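Local coordinates for hypothetical protein (Anabaena variabilis, PDB 2OBN) that is of unknown function but belongs to the DUF1611 family, pairing a Rossmann-like domain with a P-loop domain that probably binds a nucleotide, at residues S65-A68 against A69-Y72. The protein carries 2 engineered substitutions. Sequence-based numbering, arbitrary orientation.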
ATOM      1  N   SER B  65      20.227 -19.183  25.378  1.00 37.69           N
ATOM      2  CA  SER B  65      19.285 -19.909  24.543  1.00 37.51           C
ATOM      3  C   SER B  65      17.946 -20.124  25.220  1.00 38.11           C
ATOM      4  O   SER B  65      17.791 -19.872  26.427  1.00 38.25           O
ATOM      5  CB  SER B  65      19.878 -21.284  24.183  1.00 37.02           C
ATOM      6  OG  SER B  65      20.135 -22.060  25.349  1.00 37.14           O
ATOM      7  N   VAL B  66      16.993 -20.626  24.434  1.00 38.33           N
ATOM      8  CA  VAL B  66      15.647 -20.922  24.921  1.00 38.89           C
ATOM      9  C   VAL B  66      15.732 -21.929  26.059  1.00 39.76           C
ATOM     10  O   VAL B  66      15.004 -21.814  27.047  1.00 40.61           O
ATOM     11  CB  VAL B  66      14.723 -21.475  23.799  1.00 39.18           C
ATOM     12  CG1 VAL B  66      13.383 -21.937  24.366  1.00 40.04           C
ATOM     13  CG2 VAL B  66      14.486 -20.429  22.724  1.00 37.71           C
ATOM     14  N   GLU B  67      16.628 -22.903  25.922  1.00 40.00           N
ATOM     15  CA  GLU B  67      16.831 -23.920  26.952  1.00 40.46           C
ATOM     16  C   GLU B  67      17.270 -23.259  28.272  1.00 39.95           C
ATOM     17  O   GLU B  67      16.760 -23.602  29.346  1.00 39.42           O
ATOM     18  CB  GLU B  67      17.889 -24.923  26.480  1.00 40.82           C
ATOM     19  CG  GLU B  67      18.129 -26.132  27.401  1.00 45.43           C
ATOM     20  CD  GLU B  67      17.108 -27.251  27.221  1.00 51.42           C
ATOM     21  OE1 GLU B  67      16.707 -27.532  26.063  1.00 55.25           O
ATOM     22  OE2 GLU B  67      16.740 -27.877  28.242  1.00 51.15           O
ATOM     23  N   ALA B  68      18.216 -22.318  28.187  1.00 39.30           N
ATOM     24  CA  ALA B  68      18.716 -21.596  29.369  1.00 39.16           C
ATOM     25  C   ALA B  68      17.627 -20.654  29.936  1.00 39.29           C
ATOM     26  O   ALA B  68      17.616 -20.351  31.135  1.00 40.16           O
ATOM     27  CB  ALA B  68      20.005 -20.823  29.031  1.00 37.89           C
ATOM     28  N   ALA B  69      16.721 -20.208  29.068  1.00 38.74           N
ATOM     29  CA  ALA B  69      15.578 -19.394  29.479  1.00 38.63           C
ATOM     30  C   ALA B  69      14.539 -20.170  30.306  1.00 38.85           C
ATOM     31  O   ALA B  69      13.844 -19.580  31.116  1.00 37.14           O
ATOM     32  CB  ALA B  69      14.896 -18.802  28.260  1.00 38.38           C
ATOM     33  N   LEU B  70      14.441 -21.486  30.098  1.00 40.19           N
ATOM     34  CA  LEU B  70      13.437 -22.314  30.781  1.00 41.56           C
ATOM     35  C   LEU B  70      13.491 -22.194  32.294  1.00 41.56           C
ATOM     36  O   LEU B  70      12.466 -22.288  32.964  1.00 41.57           O
ATOM     37  CB  LEU B  70      13.563 -23.792  30.381  1.00 41.60           C
ATOM     38  CG  LEU B  70      13.371 -24.129  28.899  1.00 41.18           C
ATOM     39  CD1 LEU B  70      13.405 -25.642  28.715  1.00 39.87           C
ATOM     40  CD2 LEU B  70      12.078 -23.539  28.339  1.00 42.63           C
ATOM     41  N   GLU B  71      14.693 -21.962  32.809  1.00 42.78           N
ATOM     42  CA  GLU B  71      14.948 -21.783  34.238  1.00 43.50           C
ATOM     43  C   GLU B  71      14.053 -20.687  34.842  1.00 42.17           C
ATOM     44  O   GLU B  71      13.692 -20.756  36.018  1.00 40.75           O
ATOM     45  CB  GLU B  71      16.426 -21.412  34.412  1.00 43.62           C
ATOM     46  CG  GLU B  71      16.952 -21.455  35.833  1.00 47.31           C
ATOM     47  CD  GLU B  71      18.451 -21.167  35.915  1.00 46.20           C
ATOM     48  OE1 GLU B  71      19.011 -20.588  34.956  1.00 49.42           O
ATOM     49  OE2 GLU B  71      19.066 -21.519  36.943  1.00 49.16           O
ATOM     50  N   TYR B  72      13.701 -19.691  34.022  1.00 41.24           N
ATOM     51  CA  TYR B  72      12.863 -18.562  34.436  1.00 40.16           C
ATOM     52  C   TYR B  72      11.377 -18.783  34.197  1.00 39.07           C
ATOM     53  O   TYR B  72      10.570 -17.885  34.442  1.00 36.68           O
ATOM     54  CB  TYR B  72      13.352 -17.290  33.736  1.00 40.41           C
ATOM     55  CG  TYR B  72      14.773 -16.976  34.128  1.00 40.51           C
ATOM     56  CD1 TYR B  72      15.049 -16.315  35.319  1.00 40.62           C
ATOM     57  CD2 TYR B  72      15.838 -17.383  33.341  1.00 40.47           C
ATOM     58  CE1 TYR B  72      16.351 -16.048  35.703  1.00 42.77           C
ATOM     59  CE2 TYR B  72      17.150 -17.114  33.716  1.00 41.07           C
ATOM     60  CZ  TYR B  72      17.399 -16.446  34.893  1.00 42.24           C
ATOM     61  OH  TYR B  72      18.694 -16.183  35.276  1.00 41.04           O
TER
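Ser65 and Ala69 are joined by the first i to i+4 bond of a very short helix, a compact example of how a single turn is started and then tightened. Ala69 N donates to Ser65 O over 2.9 Å. Ser65 also serves as the N-cap: its OG accepts a weak, long bond from Ala68 N, 3.4 Å away but fairly straight at 161°. The next amide is shared. Leu70 N reaches Glu67 O at 3.2 Å, an i to i+3 bond, and makes a second, weak bond to Val66 O. Tyr72 N then bonds to Ala69 O, continuing the i to i+3 spacing.

Van der Waals contact follows the same turn. With CG anti to its carbonyl carbon (chi1 -61°), Leu70 lies back over the preceding turn: its CG sits 3.4 Å from Val66 O, while CD2 makes a loose apolar approach to Val66 CG1 at 4.5 Å. The other methyl, CD1, lies 4.0 Å from Glu67 OE2, where the glutamate chain, bent at chi2, passes obliquely by the leucine. An asparagine in place of Leu70 has neither methyl, and would probably leave the apolar flank of Val66 CG1 on this turn facing a polar amide.

Around this turn, Val66 packs on Thr98 and Ala99 of helix 92-101, and Ala69 on Ala39 and Ile41 of strand 37-41; Tyr72 touches Val38 and Pro61. The turn belongs to the connection from strand 62-63 to strand 76-79 of the parallel Rossmann-like sheet. Its chemistry implies a turn held mainly by backbone bonds, with Val66, Ala69 and the ring of Tyr72 packing it against the domain, while Glu67 and Glu71 are exposed.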